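Local coordinates for protein salt-tolerant glutaminase (Micrococcus luteus, PDB 3AGD) that probably catalyses the hydrolysis of L-glutamine to L-glutamate and ammonium, as a salt-tolerant member of the glutaminase family, at residues H3-Y8 and R49-G54; A10-E15 and F39-A44; T14-V19 and V292-R297; D55-F60 and L198-D203; G267-R272 and F302-M307. All blocks are in the same frame, centred on the assembly; numbering follows the deposited sequence.

Interaction 1 of 5, residues H3-Y8 and R49-G54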
# COMPACT_ATOMS: atom_id res chain seq x y z
N HIS A 3 1.79 -6.91 27.25
CA HIS A 3 1.27 -6.53 25.94
C HIS A 3 0.44 -7.68 25.40
O HIS A 3 0.88 -8.83 25.40
CB HIS A 3 2.43 -6.22 25.01
CG HIS A 3 2.07 -5.33 23.87
ND1 HIS A 3 1.17 -5.70 22.89
CD2 HIS A 3 2.46 -4.07 23.56
CE1 HIS A 3 1.02 -4.70 22.03
NE2 HIS A 3 1.80 -3.70 22.41
N PRO A 4 -0.78 -7.40 24.93
CA PRO A 4 -1.62 -8.48 24.40
C PRO A 4 -1.17 -9.14 23.09
O PRO A 4 -1.46 -10.31 22.85
CB PRO A 4 -3.00 -7.82 24.27
CG PRO A 4 -2.67 -6.39 24.03
CD PRO A 4 -1.52 -6.14 24.99
N ILE A 5 -0.45 -8.40 22.24
CA ILE A 5 -0.01 -8.97 20.97
C ILE A 5 0.83 -10.24 21.11
O ILE A 5 0.66 -11.19 20.34
CB ILE A 5 0.73 -7.91 20.11
CG1 ILE A 5 -0.28 -6.85 19.66
CG2 ILE A 5 1.37 -8.56 18.88
CD1 ILE A 5 0.31 -5.76 18.80
N PRO A 6 1.76 -10.28 22.08
CA PRO A 6 2.58 -11.49 22.25
C PRO A 6 1.70 -12.67 22.66
O PRO A 6 1.97 -13.82 22.31
CB PRO A 6 3.56 -11.09 23.35
CG PRO A 6 3.74 -9.63 23.11
CD PRO A 6 2.32 -9.17 22.87
N ASP A 7 0.64 -12.38 23.42
CA ASP A 7 -0.30 -13.40 23.87
C ASP A 7 -1.09 -13.92 22.67
O ASP A 7 -1.37 -15.11 22.56
CB ASP A 7 -1.25 -12.83 24.92
CG ASP A 7 -0.58 -12.64 26.27
OD1 ASP A 7 -1.20 -12.03 27.17
OD2 ASP A 7 0.57 -13.11 26.44
N TYR A 8 -1.44 -13.00 21.77
CA TYR A 8 -2.16 -13.36 20.56
C TYR A 8 -1.30 -14.35 19.77
O TYR A 8 -1.78 -15.39 19.32
CB TYR A 8 -2.42 -12.13 19.69
CG TYR A 8 -2.77 -12.50 18.27
CD1 TYR A 8 -4.07 -12.90 17.94
CD2 TYR A 8 -1.79 -12.55 17.28
CE1 TYR A 8 -4.38 -13.33 16.65
CE2 TYR A 8 -2.09 -12.98 15.99
CZ TYR A 8 -3.38 -13.37 15.69
OH TYR A 8 -3.67 -13.84 14.43
N ARG A 49 9.31 -2.21 18.77
CA ARG A 49 8.91 -3.34 19.59
C ARG A 49 9.07 -4.63 18.82
O ARG A 49 9.02 -4.66 17.59
CB ARG A 49 7.45 -3.17 20.04
CG ARG A 49 7.19 -1.90 20.82
CD ARG A 49 8.17 -1.75 21.98
NE ARG A 49 8.08 -0.43 22.60
CZ ARG A 49 7.14 -0.06 23.46
NH1 ARG A 49 6.20 -0.92 23.84
NH2 ARG A 49 7.14 1.18 23.94
N LEU A 50 9.25 -5.72 19.57
CA LEU A 50 9.42 -7.03 18.99
C LEU A 50 8.53 -8.01 19.76
O LEU A 50 8.91 -8.51 20.82
CB LEU A 50 10.89 -7.44 19.10
CG LEU A 50 11.35 -8.72 18.40
CD1 LEU A 50 11.05 -8.65 16.91
CD2 LEU A 50 12.85 -8.91 18.64
N HIS A 51 7.34 -8.27 19.22
CA HIS A 51 6.41 -9.18 19.85
C HIS A 51 6.61 -10.56 19.23
O HIS A 51 6.53 -10.71 18.01
CB HIS A 51 4.96 -8.71 19.61
CG HIS A 51 4.74 -7.26 19.93
ND1 HIS A 51 5.05 -6.71 21.15
CD2 HIS A 51 4.23 -6.26 19.17
CE1 HIS A 51 4.73 -5.42 21.13
NE2 HIS A 51 4.23 -5.13 19.95
N CYS A 52 6.87 -11.57 20.06
CA CYS A 52 7.07 -12.92 19.53
C CYS A 52 6.50 -14.02 20.40
O CYS A 52 6.04 -13.77 21.51
CB CYS A 52 8.56 -13.19 19.32
SG CYS A 52 9.65 -11.82 19.69
N ALA A 53 6.54 -15.23 19.87
CA ALA A 53 6.04 -16.42 20.56
C ALA A 53 6.60 -17.66 19.88
O ALA A 53 7.01 -17.62 18.72
CB ALA A 53 4.52 -16.44 20.52
N GLY A 54 6.61 -18.77 20.62
CA GLY A 54 7.12 -20.02 20.08
C GLY A 54 8.62 -20.03 19.91
O GLY A 54 9.33 -19.33 20.64
O HOH W 1 4.62 -15.00 23.65

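Interaction 2 of 5, residues A10-E15 and F39-A44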
# COMPACT_ATOMS: atom_id res chain seq x y z
N ALA A 10 1.19 -16.20 20.85
CA ALA A 10 1.33 -17.44 21.60
C ALA A 10 0.13 -18.35 21.35
O ALA A 10 0.28 -19.56 21.19
CB ALA A 10 1.46 -17.14 23.10
N SER A 11 -1.06 -17.75 21.31
CA SER A 11 -2.29 -18.51 21.05
C SER A 11 -2.30 -19.02 19.62
O SER A 11 -2.71 -20.15 19.35
CB SER A 11 -3.52 -17.63 21.29
OG SER A 11 -3.53 -17.12 22.60
N LEU A 12 -1.87 -18.17 18.69
CA LEU A 12 -1.83 -18.55 17.29
C LEU A 12 -0.90 -19.74 17.10
O LEU A 12 -1.23 -20.69 16.39
CB LEU A 12 -1.35 -17.37 16.44
CG LEU A 12 -1.49 -17.60 14.93
CD1 LEU A 12 -2.96 -17.84 14.60
CD2 LEU A 12 -0.95 -16.41 14.17
N VAL A 13 0.26 -19.69 17.75
CA VAL A 13 1.22 -20.78 17.66
C VAL A 13 0.62 -22.07 18.22
O VAL A 13 0.72 -23.13 17.61
CB VAL A 13 2.51 -20.45 18.43
CG1 VAL A 13 3.43 -21.66 18.48
CG2 VAL A 13 3.22 -19.27 17.77
N THR A 14 -0.02 -21.96 19.38
CA THR A 14 -0.65 -23.12 20.01
C THR A 14 -1.74 -23.71 19.12
O THR A 14 -1.83 -24.93 18.97
CB THR A 14 -1.29 -22.75 21.37
OG1 THR A 14 -0.26 -22.37 22.29
CG2 THR A 14 -2.06 -23.94 21.94
N GLU A 15 -2.56 -22.85 18.54
CA GLU A 15 -3.64 -23.30 17.68
C GLU A 15 -3.13 -23.95 16.40
O GLU A 15 -3.32 -25.15 16.19
CB GLU A 15 -4.55 -22.13 17.30
CG GLU A 15 -5.85 -22.59 16.66
CD GLU A 15 -6.67 -21.45 16.10
OE1 GLU A 15 -6.71 -20.37 16.72
OE2 GLU A 15 -7.30 -21.65 15.04
N PHE A 39 8.04 -24.24 15.68
CA PHE A 39 7.12 -23.23 15.17
C PHE A 39 7.28 -21.92 15.94
O PHE A 39 6.94 -21.83 17.12
CB PHE A 39 5.69 -23.76 15.30
CG PHE A 39 4.64 -22.90 14.64
CD1 PHE A 39 4.98 -21.92 13.71
CD2 PHE A 39 3.29 -23.11 14.91
CE1 PHE A 39 4.00 -21.16 13.07
CE2 PHE A 39 2.30 -22.35 14.28
CZ PHE A 39 2.66 -21.38 13.36
N GLY A 40 7.80 -20.90 15.26
CA GLY A 40 8.00 -19.61 15.90
C GLY A 40 7.51 -18.46 15.05
O GLY A 40 7.39 -18.58 13.83
N ILE A 41 7.22 -17.34 15.70
CA ILE A 41 6.73 -16.16 15.00
C ILE A 41 7.16 -14.89 15.73
O ILE A 41 7.29 -14.88 16.95
CB ILE A 41 5.19 -16.20 14.91
CG1 ILE A 41 4.68 -15.06 14.04
CG2 ILE A 41 4.59 -16.11 16.31
CD1 ILE A 41 3.24 -15.24 13.62
N ALA A 42 7.38 -13.82 14.97
CA ALA A 42 7.80 -12.55 15.56
C ALA A 42 7.35 -11.38 14.71
O ALA A 42 7.35 -11.46 13.48
CB ALA A 42 9.32 -12.53 15.72
N LEU A 43 6.98 -10.29 15.37
CA LEU A 43 6.55 -9.08 14.69
C LEU A 43 7.42 -7.94 15.18
O LEU A 43 7.59 -7.76 16.38
CB LEU A 43 5.09 -8.76 15.01
CG LEU A 43 4.00 -9.79 14.70
CD1 LEU A 43 2.64 -9.19 15.03
CD2 LEU A 43 4.06 -10.20 13.24
N ALA A 44 7.99 -7.18 14.24
CA ALA A 44 8.83 -6.04 14.57
C ALA A 44 8.08 -4.81 14.07
O ALA A 44 7.79 -4.71 12.88
CB ALA A 44 10.18 -6.15 13.89

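Interaction 3 of 5, residues T14-V19 and V292-R297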
# COMPACT_ATOMS: atom_id res chain seq x y z
N THR A 14 -0.02 -21.96 19.38
CA THR A 14 -0.65 -23.12 20.01
C THR A 14 -1.74 -23.71 19.12
O THR A 14 -1.83 -24.93 18.97
CB THR A 14 -1.29 -22.75 21.37
OG1 THR A 14 -0.26 -22.37 22.29
CG2 THR A 14 -2.06 -23.94 21.94
N GLU A 15 -2.56 -22.85 18.54
CA GLU A 15 -3.64 -23.30 17.68
C GLU A 15 -3.13 -23.95 16.40
O GLU A 15 -3.32 -25.15 16.19
CB GLU A 15 -4.55 -22.13 17.30
CG GLU A 15 -5.85 -22.59 16.66
CD GLU A 15 -6.67 -21.45 16.10
OE1 GLU A 15 -6.71 -20.37 16.72
OE2 GLU A 15 -7.30 -21.65 15.04
N LEU A 16 -2.47 -23.17 15.55
CA LEU A 16 -1.95 -23.69 14.29
C LEU A 16 -0.99 -24.84 14.53
O LEU A 16 -0.84 -25.72 13.68
CB LEU A 16 -1.25 -22.58 13.50
CG LEU A 16 -2.14 -21.41 13.08
CD1 LEU A 16 -1.37 -20.50 12.12
CD2 LEU A 16 -3.42 -21.92 12.43
N GLY A 17 -0.34 -24.83 15.69
CA GLY A 17 0.60 -25.88 16.02
C GLY A 17 -0.03 -27.22 16.38
O GLY A 17 0.68 -28.18 16.68
N ALA A 18 -1.36 -27.29 16.33
CA ALA A 18 -2.07 -28.52 16.65
C ALA A 18 -1.87 -29.57 15.56
O ALA A 18 -2.13 -30.75 15.76
CB ALA A 18 -3.55 -28.24 16.85
N VAL A 19 -1.43 -29.11 14.39
CA VAL A 19 -1.17 -30.00 13.26
C VAL A 19 0.14 -29.59 12.62
O VAL A 19 0.62 -28.47 12.83
CB VAL A 19 -2.29 -29.90 12.22
CG1 VAL A 19 -3.59 -30.42 12.82
CG2 VAL A 19 -2.45 -28.46 11.75
N VAL A 292 3.06 -19.83 6.12
CA VAL A 292 2.16 -19.15 5.21
C VAL A 292 0.79 -18.99 5.88
O VAL A 292 0.18 -17.92 5.84
CB VAL A 292 2.02 -19.95 3.89
CG1 VAL A 292 0.75 -19.56 3.16
CG2 VAL A 292 3.23 -19.67 2.99
N LEU A 293 0.32 -20.06 6.51
CA LEU A 293 -0.97 -20.03 7.18
C LEU A 293 -1.00 -18.97 8.27
O LEU A 293 -2.03 -18.33 8.49
CB LEU A 293 -1.27 -21.41 7.78
CG LEU A 293 -2.65 -21.57 8.43
CD1 LEU A 293 -3.75 -21.18 7.45
CD2 LEU A 293 -2.82 -23.02 8.88
N ALA A 294 0.13 -18.77 8.95
CA ALA A 294 0.23 -17.77 10.00
C ALA A 294 0.09 -16.36 9.40
O ALA A 294 -0.51 -15.48 10.00
CB ALA A 294 1.56 -17.90 10.74
N CYS A 295 0.64 -16.16 8.20
CA CYS A 295 0.54 -14.85 7.55
C CYS A 295 -0.91 -14.56 7.15
O CYS A 295 -1.36 -13.42 7.25
CB CYS A 295 1.46 -14.79 6.32
SG CYS A 295 3.23 -14.70 6.73
N ARG A 296 -1.63 -15.59 6.71
CA ARG A 296 -3.04 -15.42 6.33
C ARG A 296 -3.84 -15.03 7.57
O ARG A 296 -4.72 -14.17 7.50
CB ARG A 296 -3.60 -16.72 5.74
CG ARG A 296 -2.99 -17.11 4.39
CD ARG A 296 -3.64 -18.38 3.86
NE ARG A 296 -2.98 -18.92 2.67
CZ ARG A 296 -3.08 -18.42 1.44
NH1 ARG A 296 -3.82 -17.35 1.21
NH2 ARG A 296 -2.44 -19.01 0.44
N ARG A 297 -3.54 -15.66 8.71
CA ARG A 297 -4.24 -15.36 9.95
C ARG A 297 -3.89 -13.97 10.48
O ARG A 297 -4.75 -13.27 11.01
CB ARG A 297 -3.93 -16.42 11.01
CG ARG A 297 -4.74 -17.71 10.87
CD ARG A 297 -6.22 -17.47 11.19
NE ARG A 297 -6.47 -17.23 12.62
CZ ARG A 297 -6.58 -18.19 13.54
NH1 ARG A 297 -6.46 -19.46 13.19
NH2 ARG A 297 -6.79 -17.87 14.81

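Interaction 4 of 5, residues D55-F60 and L198-D203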
# COMPACT_ATOMS: atom_id res chain seq x y z
N ASP A 55 9.11 -20.82 18.96
CA ASP A 55 10.54 -20.93 18.68
C ASP A 55 11.00 -19.79 17.77
O ASP A 55 11.49 -20.01 16.67
CB ASP A 55 10.84 -22.27 18.00
CG ASP A 55 10.29 -23.45 18.78
OD1 ASP A 55 10.69 -23.64 19.95
OD2 ASP A 55 9.45 -24.19 18.22
N ALA A 56 10.85 -18.56 18.26
CA ALA A 56 11.22 -17.38 17.51
C ALA A 56 12.70 -17.04 17.59
O ALA A 56 13.15 -16.08 16.97
CB ALA A 56 10.39 -16.19 17.98
N ASP A 57 13.47 -17.83 18.33
CA ASP A 57 14.89 -17.57 18.48
C ASP A 57 15.77 -18.75 18.05
O ASP A 57 16.93 -18.86 18.45
CB ASP A 57 15.20 -17.21 19.94
CG ASP A 57 16.51 -16.46 20.08
OD1 ASP A 57 16.99 -16.32 21.23
OD2 ASP A 57 17.05 -16.00 19.05
N VAL A 58 15.20 -19.64 17.24
CA VAL A 58 15.93 -20.80 16.74
C VAL A 58 16.43 -20.46 15.34
O VAL A 58 15.64 -20.09 14.47
CB VAL A 58 15.01 -22.03 16.66
CG1 VAL A 58 15.76 -23.19 16.03
CG2 VAL A 58 14.54 -22.41 18.05
N GLU A 59 17.73 -20.58 15.13
CA GLU A 59 18.32 -20.25 13.84
C GLU A 59 18.03 -21.28 12.76
O GLU A 59 17.91 -22.47 13.02
CB GLU A 59 19.84 -20.09 13.97
CG GLU A 59 20.28 -18.95 14.88
CD GLU A 59 21.76 -18.63 14.73
OE1 GLU A 59 22.55 -19.56 14.46
OE2 GLU A 59 22.14 -17.45 14.89
N PHE A 60 17.93 -20.78 11.53
CA PHE A 60 17.69 -21.62 10.37
C PHE A 60 18.23 -20.86 9.16
O PHE A 60 18.39 -19.64 9.22
CB PHE A 60 16.18 -21.90 10.21
CG PHE A 60 15.33 -20.66 10.19
CD1 PHE A 60 15.21 -19.90 9.03
CD2 PHE A 60 14.67 -20.23 11.34
CE1 PHE A 60 14.45 -18.73 9.02
CE2 PHE A 60 13.91 -19.07 11.34
CZ PHE A 60 13.80 -18.31 10.18
N LEU A 198 22.45 -17.86 8.48
CA LEU A 198 21.60 -18.19 9.62
C LEU A 198 20.86 -17.01 10.25
O LEU A 198 21.46 -15.99 10.60
CB LEU A 198 22.45 -18.89 10.70
CG LEU A 198 22.98 -20.28 10.35
CD1 LEU A 198 24.07 -20.69 11.33
CD2 LEU A 198 21.81 -21.28 10.37
N VAL A 199 19.55 -17.17 10.40
CA VAL A 199 18.72 -16.15 11.01
C VAL A 199 17.63 -16.83 11.83
O VAL A 199 17.36 -18.02 11.66
CB VAL A 199 18.02 -15.25 9.95
CG1 VAL A 199 19.06 -14.51 9.13
CG2 VAL A 199 17.12 -16.10 9.05
N THR A 200 17.03 -16.06 12.74
CA THR A 200 15.94 -16.56 13.57
C THR A 200 14.70 -15.80 13.13
O THR A 200 14.79 -14.84 12.36
CB THR A 200 16.17 -16.24 15.06
OG1 THR A 200 16.11 -14.82 15.25
CG2 THR A 200 17.53 -16.76 15.53
N VAL A 201 13.54 -16.23 13.63
CA VAL A 201 12.29 -15.56 13.31
C VAL A 201 12.42 -14.07 13.63
O VAL A 201 11.97 -13.21 12.87
CB VAL A 201 11.15 -16.13 14.15
CG1 VAL A 201 9.90 -15.33 13.93
CG2 VAL A 201 10.92 -17.57 13.80
N LYS A 202 13.03 -13.77 14.78
CA LYS A 202 13.22 -12.40 15.22
C LYS A 202 14.08 -11.60 14.25
O LYS A 202 13.80 -10.43 13.99
CB LYS A 202 13.85 -12.37 16.61
CG LYS A 202 12.95 -12.87 17.73
CD LYS A 202 13.68 -12.80 19.07
CE LYS A 202 12.79 -13.25 20.22
NZ LYS A 202 13.50 -13.16 21.54
N ASP A 203 15.13 -12.23 13.74
CA ASP A 203 15.99 -11.55 12.78
C ASP A 203 15.17 -11.12 11.57
O ASP A 203 15.24 -9.96 11.14
CB ASP A 203 17.12 -12.47 12.31
CG ASP A 203 18.13 -12.76 13.40
OD1 ASP A 203 18.64 -11.80 14.02
OD2 ASP A 203 18.44 -13.95 13.61

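Interaction 5 of 5, residues G267-R272 and F302-M307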
# COMPACT_ATOMS: atom_id res chain seq x y z
N GLY A 267 8.02 -11.26 6.00
CA GLY A 267 6.91 -10.39 5.66
C GLY A 267 7.30 -8.95 5.90
O GLY A 267 8.06 -8.65 6.83
N ALA A 268 6.80 -8.04 5.07
CA ALA A 268 7.11 -6.63 5.21
C ALA A 268 5.93 -5.81 4.71
O ALA A 268 5.74 -5.63 3.51
CB ALA A 268 8.36 -6.28 4.44
N LEU A 269 5.12 -5.31 5.65
CA LEU A 269 3.95 -4.51 5.34
C LEU A 269 4.28 -3.05 5.59
O LEU A 269 4.35 -2.60 6.74
CB LEU A 269 2.77 -4.96 6.21
CG LEU A 269 1.45 -4.23 5.96
CD1 LEU A 269 1.05 -4.39 4.50
CD2 LEU A 269 0.37 -4.78 6.88
N PRO A 270 4.47 -2.27 4.52
CA PRO A 270 4.80 -0.85 4.61
C PRO A 270 4.09 -0.04 5.68
O PRO A 270 2.86 -0.03 5.76
CB PRO A 270 4.52 -0.34 3.20
CG PRO A 270 4.91 -1.51 2.36
CD PRO A 270 4.27 -2.66 3.11
N GLY A 271 4.88 0.66 6.49
CA GLY A 271 4.34 1.51 7.52
C GLY A 271 3.77 0.82 8.75
O GLY A 271 3.35 1.50 9.69
N ARG A 272 3.75 -0.50 8.77
CA ARG A 272 3.20 -1.15 9.95
C ARG A 272 3.93 -2.29 10.62
O ARG A 272 4.02 -2.32 11.84
CB ARG A 272 1.75 -1.53 9.67
CG ARG A 272 0.87 -0.30 9.68
CD ARG A 272 -0.42 -0.53 8.99
NE ARG A 272 -0.24 -0.77 7.57
CZ ARG A 272 -1.20 -1.28 6.81
NH1 ARG A 272 -2.36 -1.60 7.37
NH2 ARG A 272 -1.01 -1.47 5.51
N PHE A 302 -5.92 -9.28 12.31
CA PHE A 302 -5.57 -7.89 12.58
C PHE A 302 -6.04 -6.97 11.46
O PHE A 302 -5.81 -5.76 11.50
CB PHE A 302 -4.06 -7.77 12.76
CG PHE A 302 -3.55 -8.38 14.05
CD1 PHE A 302 -2.31 -9.00 14.09
CD2 PHE A 302 -4.29 -8.28 15.22
CE1 PHE A 302 -1.81 -9.52 15.29
CE2 PHE A 302 -3.80 -8.80 16.43
CZ PHE A 302 -2.56 -9.41 16.46
N ARG A 303 -6.71 -7.54 10.46
CA ARG A 303 -7.19 -6.79 9.31
C ARG A 303 -6.07 -5.93 8.72
O ARG A 303 -6.21 -4.72 8.54
CB ARG A 303 -8.38 -5.92 9.69
CG ARG A 303 -9.58 -6.74 10.15
CD ARG A 303 -10.13 -7.60 9.03
NE ARG A 303 -11.04 -8.63 9.52
CZ ARG A 303 -11.91 -9.29 8.76
NH1 ARG A 303 -12.69 -10.22 9.30
NH2 ARG A 303 -12.01 -9.01 7.47
N LEU A 304 -4.95 -6.59 8.44
CA LEU A 304 -3.78 -5.94 7.86
C LEU A 304 -3.81 -6.20 6.36
O LEU A 304 -4.18 -7.28 5.91
CB LEU A 304 -2.50 -6.53 8.47
CG LEU A 304 -2.23 -6.13 9.93
CD1 LEU A 304 -1.07 -6.92 10.49
CD2 LEU A 304 -1.93 -4.64 9.99
N HIS A 305 -3.43 -5.19 5.58
CA HIS A 305 -3.44 -5.33 4.14
C HIS A 305 -2.77 -4.13 3.50
O HIS A 305 -2.93 -3.01 3.95
CB HIS A 305 -4.88 -5.44 3.64
CG HIS A 305 -5.00 -5.99 2.25
ND1 HIS A 305 -4.55 -5.31 1.14
CD2 HIS A 305 -5.49 -7.17 1.79
CE1 HIS A 305 -4.76 -6.05 0.06
NE2 HIS A 305 -5.33 -7.18 0.43
N LEU A 306 -2.02 -4.39 2.43
CA LEU A 306 -1.30 -3.35 1.72
C LEU A 306 -2.23 -2.24 1.21
O LEU A 306 -1.79 -1.12 0.99
CB LEU A 306 -0.56 -3.97 0.53
CG LEU A 306 0.36 -3.05 -0.27
CD1 LEU A 306 1.53 -2.61 0.60
CD2 LEU A 306 0.87 -3.79 -1.50
N MET A 307 -3.51 -2.57 1.03
CA MET A 307 -4.47 -1.61 0.50
C MET A 307 -5.27 -0.77 1.50
O MET A 307 -6.16 -0.02 1.09
CB MET A 307 -5.47 -2.33 -0.42
CG MET A 307 -4.84 -3.10 -1.56
SD MET A 307 -3.88 -2.05 -2.66
CE MET A 307 -2.72 -3.21 -3.32

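Interaction 1 of 5, residues H3-Y8 and R49-G54
H51 of strand 50-54 meets the start of the helix 4-16: H3, just before the helix, with I5 and P6 of its first turn, surround the imidazole. Its CE1 stands over the centre of the H3 ring, 3.6 Å from H3 CD2, with the ring planes 38° apart, an oblique aromatic pair. I5 covers a face of the H51 ring: I5 CB makes a CH-pi contact 4.2 Å from the ring centroid, while I5 CG2 reaches H51 CB at 3.7 Å. P6 CG comes up obliquely, 3.8 Å from H51 ND1. H3 is itself held as the N-cap: with CG anti to the backbone N (chi1 -157°), its ND1 accepts from I5 N in the ring plane, at 3.2 Å. H51 NE2 bonds to E341 of the second subunit. Next along the strand, C52 joins through its carbonyl, for one water donates to both C52 O (2.8 Å) and P6 O (3.2 Å). A53 then places its methyl beside P6 O. The helix start thus lies over strand 50-54, one of the two outermost strands of the antiparallel sheet within this chain, with L43 of the adjacent strand 40-44 against I5 and helix 201-212 touching L50 and C52.

Interaction 2 of 5, residues A10-E15 and F39-A44
V13 divides its two methyls between F39 and I41, and this apolar fork carries most of the contact. V13 CG2 lies 3.7 Å from I41 CG2, and V13 CG1 lies 3.9 Å from F39 CD2; in both pairs the side chains run past each other in opposite directions. The valine CG1 is anti to its own backbone N (chi1 173°), which turns CG2 beside that N and spreads the branches towards the two strand-side residues. The preceding residue, L12, adds a looser contact, its CD2 coming within 4.4 Å of I41 CD1.

A second kind of contact is that of the phenyl ring with the helix backbone. F39 CD2 is 3.7 Å from V13 O, and F39 CE2 approaches L12 O at 4.4 Å, both carbonyls lying obliquely to the ring. The phenylalanine also packs against L16, one turn further along the helix, while R290 of helix 289-301 touches it too.

Helix 4-16 is thereby laid against strand 40-44, whose backbone is engaged with A53 and H51 on one flank and with F278 and G276 on the other. With the strand's hydrogen-bonding groups spent inside the sheet, helix and strand are joined by van der Waals contact of branched aliphatic and aromatic groups, so shape fit rather than directional bonding probably sets how they lie against each other.

Interaction 3 of 5, residues T14-V19 and V292-R297
E15 and R297 form a salt bridge in which the guanidinium meets the carboxylate end-on, with NH1 and NH2 each taking one oxygen. R297 NH1 donates to E15 OE2 at 3.0 Å and R297 NH2 to E15 OE1 at 3.1 Å, both nearly straight. The carboxylate lies at the edge of the guanidinium, close to its plane, yet the two planes are turned 45° apart. As a result OE1 is approached on its syn side, 34° out of the carboxylate plane, whereas OE2 is met from above that plane. The arginine reaches this position through a chain bent at chi2 and chi3, which turns its end to E15, while the glutamate stretches across at about a right angle. R297 NE has a further partner in D301, so two carboxylates hold the guanidinium and should together steady its rotation.

The apolar part of the contact belongs to L16, which points at helix 289-301 beside the ion pair. L16 CD1 rests on the helix backbone, 3.8 Å from A294 CA, and L16 CD2 meets L293 CD2 at the same distance of 3.8 Å. That CD2 methyl also comes to 4.0 Å from R297 NH1, lying obliquely to the guanidinium, so the leucine runs on directly into the salt bridge.

The last turn of helix 4-16, which passes into a type I turn from L16 to V19, is thus fastened to helix 289-301. A weak hydrogen bond joins V19 O to R290 NE of that helix, and W249 of helix 249-252 touches V292, C295 and R296.

Interaction 4 of 5, residues D55-F60 and L198-D203
F60 and V199 are bound backbone to backbone as an antiparallel hydrogen-bonded pair: F60 N donates to V199 O at 2.8 Å, and V199 N donates to F60 O at 3.0 Å. The same V199 O lies over the centre of the F60 ring, 3.4 Å above its plane, because chi1 of 53° sets the phenyl between the backbone N and carbonyl carbon and folds it back over the bridge. F60 CE1 also touches V199 CG2 at 3.7 Å. E59 CA makes a CA-H...O contact to V199 O.

At the other end of the contact, K202 N gives a hydrogen bond to A56 O (3.2 Å), in the carbonyl plane, and A56 CB packs on V201 CB. Between these two ends T200 CG2 is set between E59 CG and D57 OD2, each 3.6 Å away.

Further out, T200 and D203 form a capping box that fixes the start of helix 201-212: D203 N donates to T200 OG1, and T200 N donates to the anti lone pair of D203 OD2 at 2.7 Å. R148 bridges the two segments by salt bridges to D203 OD2 and E59 OE2, and F278 stacks on the F60 ring. The F60 side chain lies about 9 Å from that of V261, an L-glutamate-binding residue, though no ligand is bound here.

With the first turn of helix 201-212 and the short strand 198-199 both bonded to segment 55-60, the contact rests on directional main-chain bonds at both ends. R148 probably offsets the mutual repulsion of the two carboxylates.

Interaction 5 of 5, residues G267-R272 and F302-M307
H305 O accepts the one hydrogen bond between the two segments, from R272 NH2 at 2.9 Å. The oxygen lies near the guanidinium plane, at its edge, and the N-H points almost straight at it (166°), although the donor stands above the carbonyl plane and not on a lone pair. A bend at chi3 (-66°) brings the arginine's end here, and R272 NH1 forms a salt bridge with D308, so both terminal nitrogens are engaged. L269 CD2 covers the centre of one guanidinium face, 3.8 Å above the plane.

The two methyls of L269 also divide segment 302-307 between them: CD2 touches L304 CB at 3.7 Å and CD1 approaches L306 N at 3.7 Å. Beside them P270 CD packs on L306 CD1, also at 3.7 Å. The loop is braced from within by M307 N, which donates to H305 ND1 in the imidazole plane at 2.9 Å.

The contact joins the end of strand 264-269 to the chain that leaves helix 289-301 through a Schellman motif with R303 as its positive-phi residue. Helices 249-252 and 227-240 pack against L306, and M307 of the second subunit reaches the same leucine.

Interactions 1, 2 and 3 follow one another along helix 4-16: neighbouring centres are 8 Å apart, and interactions 1 and 3 lie 15 Å from each other. The helix is thereby laid on adjacent strands 50-54 and 40-44 of the five-stranded antiparallel sheet, then fastened to helix 289-301, so the N-terminal end of the chain is tied to a segment some 270 residues later. Interaction 4, 13 Å from interaction 2, follows strand 50-54 and touches strand 40-44 through V201. Interaction 5 lies about 17 Å from interactions 1 and 2, where strand 264-269 of that sheet ends; it and interaction 1 both lie where the second subunit packs, and D203 of interaction 4 also touches it.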